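Local coordinates for protein 2-oxoglutarate carboxylase small subunit (Hydrogenobacter thermophilus, PDB 7KCT) that belongs to the biotin carboxylase family of ATP-grasp proteins and binds adenosine-5'-diphosphate, magnesium and bicarbonate, at residues V221-G233 with I323-I336. Numbering follows the deposited sequence.
Sequences VLGDKYGNVIHLG and IAAGERLRYSQEDI
Leu329 pushes its forked end into the hollow above the hairpin of strands 215-223 and 229-236. Leucine suits this place because its two methyls diverge, CD1 lying 4.0 Å from Leu222 CD2 and CD2 turning toward Ile230 CG1; Trp319 of helix 316-324 touches both leucines. Toward the turn, Ile323 lays its CD1 against Leu222 CD1. Away from it, the CD1 methyl of Ile230 sits over the notch where Tyr331 CB and Ile336 CD1 meet.

Polar groups take over at the type I turn. Asp224 uses both oxygens: OD1 braces its own turn, taking the N-H groups of Tyr226, in an Asx turn, and Asn228 from opposite carboxylate faces, while the anti lone pair of OD2 serves Leu329 N (3.0 Å, 174°). Tyr226 OH reaches Gly326 O at 2.7 Å, and the Arg328 guanidinium lies flat over one ring face, planes 18° apart, a cation-pi stack. Gly326 follows the helix in a Schellman motif, its positive phi (98°) favouring glycine. Lys225, extended beyond CG, carries NZ to Ala324 O.

At the far end Gln333, bent at chi2, lays its amide on the His231 ring and, both accepting and giving, pairs with that residue's backbone: OE1 to N 2.7 Å, NE2 to O 2.9 Å. Apolar side chains thus give the fit, while bonds from Lys225, Tyr226, Asp224 and Gln333 would fix the register of the chain after helix 316-324.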
loop_
_atom_site.group_PDB
_atom_site.type_symbol
_atom_site.label_atom_id
_atom_site.label_comp_id
_atom_site.label_asym_id
_atom_site.label_seq_id
_atom_site.Cartn_x
_atom_site.Cartn_y
_atom_site.Cartn_z
ATOM N N VAL A 221 15.032 -17.819 2.401
ATOM C CA VAL A 221 16.424 -17.609 2.006
ATOM C C VAL A 221 16.458 -16.940 0.638
ATOM O O VAL A 221 15.519 -17.063 -0.156
ATOM C CB VAL A 221 17.263 -18.905 1.999
ATOM C CG1 VAL A 221 17.170 -19.642 3.349
ATOM C CG2 VAL A 221 16.858 -19.810 0.872
ATOM N N LEU A 222 17.545 -16.210 0.390
ATOM C CA LEU A 222 17.827 -15.523 -0.871
ATOM C C LEU A 222 19.332 -15.619 -1.140
ATOM O O LEU A 222 20.120 -15.213 -0.284
ATOM C CB LEU A 222 17.375 -14.065 -0.778
ATOM C CG LEU A 222 17.426 -13.223 -2.048
ATOM C CD1 LEU A 222 16.456 -13.758 -3.066
ATOM C CD2 LEU A 222 17.092 -11.764 -1.755
ATOM N N GLY A 223 19.727 -16.187 -2.285
ATOM C CA GLY A 223 21.137 -16.301 -2.641
ATOM C C GLY A 223 21.405 -15.838 -4.062
ATOM O O GLY A 223 20.544 -15.933 -4.936
ATOM N N ASP A 224 22.639 -15.362 -4.301
ATOM C CA ASP A 224 23.087 -15.045 -5.656
ATOM C C ASP A 224 23.913 -16.198 -6.238
ATOM O O ASP A 224 24.127 -17.226 -5.601
ATOM C CB ASP A 224 23.845 -13.713 -5.692
ATOM C CG ASP A 224 25.202 -13.738 -4.965
ATOM O OD1 ASP A 224 25.799 -14.825 -4.823
ATOM O OD2 ASP A 224 25.674 -12.637 -4.589
ATOM N N LYS A 225 24.355 -16.041 -7.484
ATOM C CA LYS A 225 25.051 -17.125 -8.171
ATOM C C LYS A 225 26.513 -17.253 -7.744
ATOM O O LYS A 225 27.199 -18.166 -8.214
ATOM C CB LYS A 225 24.931 -16.911 -9.682
ATOM C CG LYS A 225 23.462 -17.034 -10.167
ATOM C CD LYS A 225 23.319 -17.048 -11.674
ATOM C CE LYS A 225 21.893 -17.347 -12.112
ATOM N NZ LYS A 225 21.711 -17.185 -13.610
ATOM N N TYR A 226 26.973 -16.378 -6.848
ATOM C CA TYR A 226 28.357 -16.291 -6.409
ATOM C C TYR A 226 28.522 -16.755 -4.975
ATOM O O TYR A 226 29.496 -16.372 -4.313
ATOM C CB TYR A 226 28.846 -14.852 -6.546
ATOM C CG TYR A 226 28.540 -14.301 -7.908
ATOM C CD1 TYR A 226 29.239 -14.738 -9.018
ATOM C CD2 TYR A 226 27.515 -13.379 -8.092
ATOM C CE1 TYR A 226 28.947 -14.252 -10.277
ATOM C CE2 TYR A 226 27.209 -12.883 -9.344
ATOM C CZ TYR A 226 27.924 -13.321 -10.433
ATOM O OH TYR A 226 27.614 -12.823 -11.680
ATOM N N GLY A 227 27.553 -17.522 -4.472
ATOM C CA GLY A 227 27.622 -18.113 -3.149
ATOM C C GLY A 227 27.275 -17.214 -1.984
ATOM O O GLY A 227 27.498 -17.609 -0.839
ATOM N N ASN A 228 26.736 -16.029 -2.201
ATOM C CA ASN A 228 26.343 -15.177 -1.085
ATOM C C ASN A 228 24.862 -15.423 -0.772
ATOM O O ASN A 228 23.980 -14.962 -1.506
ATOM C CB ASN A 228 26.586 -13.714 -1.406
ATOM C CG ASN A 228 26.175 -12.791 -0.264
ATOM O OD1 ASN A 228 25.686 -11.683 -0.492
ATOM N ND2 ASN A 228 26.331 -13.253 0.966
ATOM N N VAL A 229 24.593 -16.142 0.323
ATOM C CA VAL A 229 23.247 -16.530 0.734
ATOM C C VAL A 229 22.935 -15.866 2.070
ATOM O O VAL A 229 23.751 -15.914 3.000
ATOM C CB VAL A 229 23.113 -18.057 0.854
ATOM C CG1 VAL A 229 21.668 -18.452 1.173
ATOM C CG2 VAL A 229 23.634 -18.765 -0.394
ATOM N N ILE A 230 21.755 -15.248 2.163
ATOM C CA ILE A 230 21.256 -14.672 3.406
ATOM C C ILE A 230 19.879 -15.265 3.704
ATOM O O ILE A 230 19.231 -15.880 2.849
ATOM C CB ILE A 230 21.179 -13.133 3.368
ATOM C CG1 ILE A 230 20.207 -12.651 2.293
ATOM C CG2 ILE A 230 22.565 -12.485 3.142
ATOM C CD1 ILE A 230 20.021 -11.137 2.283
ATOM N N HIS A 231 19.436 -15.092 4.945
ATOM C CA HIS A 231 18.068 -15.405 5.320
ATOM C C HIS A 231 17.332 -14.098 5.590
ATOM O O HIS A 231 17.940 -13.060 5.889
ATOM C CB HIS A 231 17.989 -16.358 6.539
ATOM C CG HIS A 231 18.370 -15.729 7.833
ATOM N ND1 HIS A 231 17.524 -14.891 8.520
ATOM C CD2 HIS A 231 19.472 -15.874 8.615
ATOM C CE1 HIS A 231 18.111 -14.477 9.626
ATOM N NE2 HIS A 231 19.285 -15.081 9.722
ATOM N N LEU A 232 16.023 -14.129 5.387
ATOM C CA LEU A 232 15.185 -12.974 5.656
ATOM C C LEU A 232 14.220 -13.306 6.781
ATOM O O LEU A 232 13.060 -12.918 6.765
ATOM C CB LEU A 232 14.455 -12.508 4.391
ATOM C CG LEU A 232 15.390 -12.046 3.258
ATOM C CD1 LEU A 232 14.591 -11.718 1.975
ATOM C CD2 LEU A 232 16.241 -10.829 3.722
ATOM N N GLY A 233 14.710 -14.022 7.799
ATOM C CA GLY A 233 13.873 -14.276 8.927
ATOM C C GLY A 233 12.768 -15.242 8.571
ATOM O O GLY A 233 12.766 -15.901 7.532
ATOM N N ILE A 323 19.271 -11.406 -9.656
ATOM C CA ILE A 323 20.136 -12.551 -9.419
ATOM C C ILE A 323 20.225 -13.402 -10.665
ATOM O O ILE A 323 21.301 -13.861 -11.045
ATOM C CB ILE A 323 19.607 -13.369 -8.219
ATOM C CG1 ILE A 323 19.976 -12.755 -6.895
ATOM C CG2 ILE A 323 20.096 -14.798 -8.258
ATOM C CD1 ILE A 323 19.089 -13.265 -5.755
ATOM N N ALA A 324 19.095 -13.615 -11.337
ATOM C CA ALA A 324 19.101 -14.447 -12.533
ATOM C C ALA A 324 19.905 -13.797 -13.663
ATOM O O ALA A 324 20.508 -14.505 -14.472
ATOM C CB ALA A 324 17.669 -14.715 -12.996
ATOM N N ALA A 325 19.965 -12.476 -13.693
ATOM C CA ALA A 325 20.806 -11.746 -14.641
ATOM C C ALA A 325 22.289 -11.728 -14.251
ATOM O O ALA A 325 23.123 -11.230 -15.029
ATOM C CB ALA A 325 20.305 -10.305 -14.726
ATOM N N GLY A 326 22.631 -12.231 -13.062
ATOM C CA GLY A 326 24.010 -12.279 -12.617
ATOM C C GLY A 326 24.440 -11.158 -11.709
ATOM O O GLY A 326 25.647 -11.009 -11.461
ATOM N N GLU A 327 23.523 -10.315 -11.264
ATOM C CA GLU A 327 23.918 -9.306 -10.295
ATOM C C GLU A 327 24.319 -9.975 -8.991
ATOM O O GLU A 327 23.839 -11.060 -8.665
ATOM C CB GLU A 327 22.802 -8.326 -9.989
ATOM C CG GLU A 327 22.424 -7.434 -11.159
ATOM C CD GLU A 327 21.543 -6.291 -10.741
ATOM O OE1 GLU A 327 21.544 -5.942 -9.535
ATOM O OE2 GLU A 327 20.856 -5.737 -11.617
ATOM N N ARG A 328 25.206 -9.322 -8.249
ATOM C CA ARG A 328 25.548 -9.746 -6.903
ATOM C C ARG A 328 24.467 -9.270 -5.945
ATOM O O ARG A 328 23.861 -8.205 -6.131
ATOM C CB ARG A 328 26.887 -9.145 -6.452
ATOM C CG ARG A 328 28.110 -9.856 -6.905
ATOM C CD ARG A 328 29.387 -9.489 -6.111
ATOM N NE ARG A 328 30.249 -10.659 -6.156
ATOM C CZ ARG A 328 30.956 -11.028 -7.213
ATOM N NH1 ARG A 328 30.952 -10.325 -8.365
ATOM N NH2 ARG A 328 31.664 -12.133 -7.160
ATOM N N LEU A 329 24.247 -10.065 -4.902
ATOM C CA LEU A 329 23.347 -9.688 -3.818
ATOM C C LEU A 329 24.004 -8.605 -2.967
ATOM O O LEU A 329 25.093 -8.808 -2.422
ATOM C CB LEU A 329 22.996 -10.941 -3.012
ATOM C CG LEU A 329 21.838 -10.972 -2.020
ATOM C CD1 LEU A 329 20.692 -10.145 -2.603
ATOM C CD2 LEU A 329 21.371 -12.401 -1.783
ATOM N N ARG A 330 23.346 -7.447 -2.879
ATOM C CA ARG A 330 23.890 -6.254 -2.241
ATOM C C ARG A 330 23.619 -6.204 -0.743
ATOM O O ARG A 330 23.440 -5.106 -0.181
ATOM C CB ARG A 330 23.334 -5.008 -2.931
ATOM N N TYR A 331 23.602 -7.364 -0.075
ATOM C CA TYR A 331 23.344 -7.409 1.353
ATOM C C TYR A 331 24.224 -8.439 2.033
ATOM O O TYR A 331 24.571 -9.498 1.480
ATOM C CB TYR A 331 21.886 -7.761 1.760
ATOM C CG TYR A 331 20.784 -6.862 1.232
ATOM C CD1 TYR A 331 20.472 -5.680 1.876
ATOM C CD2 TYR A 331 20.031 -7.212 0.119
ATOM C CE1 TYR A 331 19.478 -4.832 1.401
ATOM C CE2 TYR A 331 19.034 -6.377 -0.356
ATOM C CZ TYR A 331 18.763 -5.189 0.285
ATOM O OH TYR A 331 17.767 -4.356 -0.200
ATOM N N SER A 332 24.583 -8.118 3.259
ATOM C CA SER A 332 25.075 -9.150 4.149
ATOM C C SER A 332 24.053 -9.439 5.236
ATOM O O SER A 332 23.131 -8.651 5.503
ATOM C CB SER A 332 26.375 -8.749 4.887
ATOM O OG SER A 332 27.227 -7.981 4.080
ATOM N N GLN A 333 24.270 -10.565 5.926
ATOM C CA GLN A 333 23.309 -10.959 6.949
ATOM C C GLN A 333 23.105 -9.836 7.962
ATOM O O GLN A 333 21.964 -9.572 8.341
ATOM C CB GLN A 333 23.695 -12.251 7.667
ATOM C CG GLN A 333 22.451 -12.855 8.410
ATOM C CD GLN A 333 21.275 -13.198 7.445
ATOM O OE1 GLN A 333 21.379 -14.071 6.559
ATOM N NE2 GLN A 333 20.148 -12.529 7.655
ATOM N N GLU A 334 24.171 -9.084 8.303
ATOM C CA GLU A 334 24.138 -8.007 9.298
ATOM C C GLU A 334 23.262 -6.848 8.879
ATOM O O GLU A 334 22.801 -6.098 9.739
ATOM C CB GLU A 334 25.554 -7.467 9.533
ATOM C CG GLU A 334 26.363 -8.549 10.137
ATOM C CD GLU A 334 26.993 -9.516 9.213
ATOM O OE1 GLU A 334 26.765 -9.406 7.979
ATOM O OE2 GLU A 334 27.744 -10.356 9.795
ATOM N N ASP A 335 23.039 -6.674 7.585
ATOM C CA ASP A 335 22.190 -5.597 7.104
ATOM C C ASP A 335 20.712 -5.892 7.314
ATOM O O ASP A 335 19.917 -4.955 7.319
ATOM C CB ASP A 335 22.416 -5.362 5.608
ATOM C CG ASP A 335 23.857 -5.054 5.286
ATOM O OD1 ASP A 335 24.518 -4.412 6.120
ATOM O OD2 ASP A 335 24.339 -5.460 4.204
ATOM N N ILE A 336 20.340 -7.160 7.495
ATOM C CA ILE A 336 18.941 -7.584 7.490
ATOM C C ILE A 336 18.329 -7.302 8.859
ATOM O O ILE A 336 18.637 -7.990 9.838
ATOM C CB ILE A 336 18.796 -9.064 7.125
ATOM C CG1 ILE A 336 19.448 -9.344 5.756
ATOM C CG2 ILE A 336 17.307 -9.507 7.194
ATOM C CD1 ILE A 336 19.294 -8.202 4.716
HETATM O O HOH W 1 23.669 -13.580 -9.156
#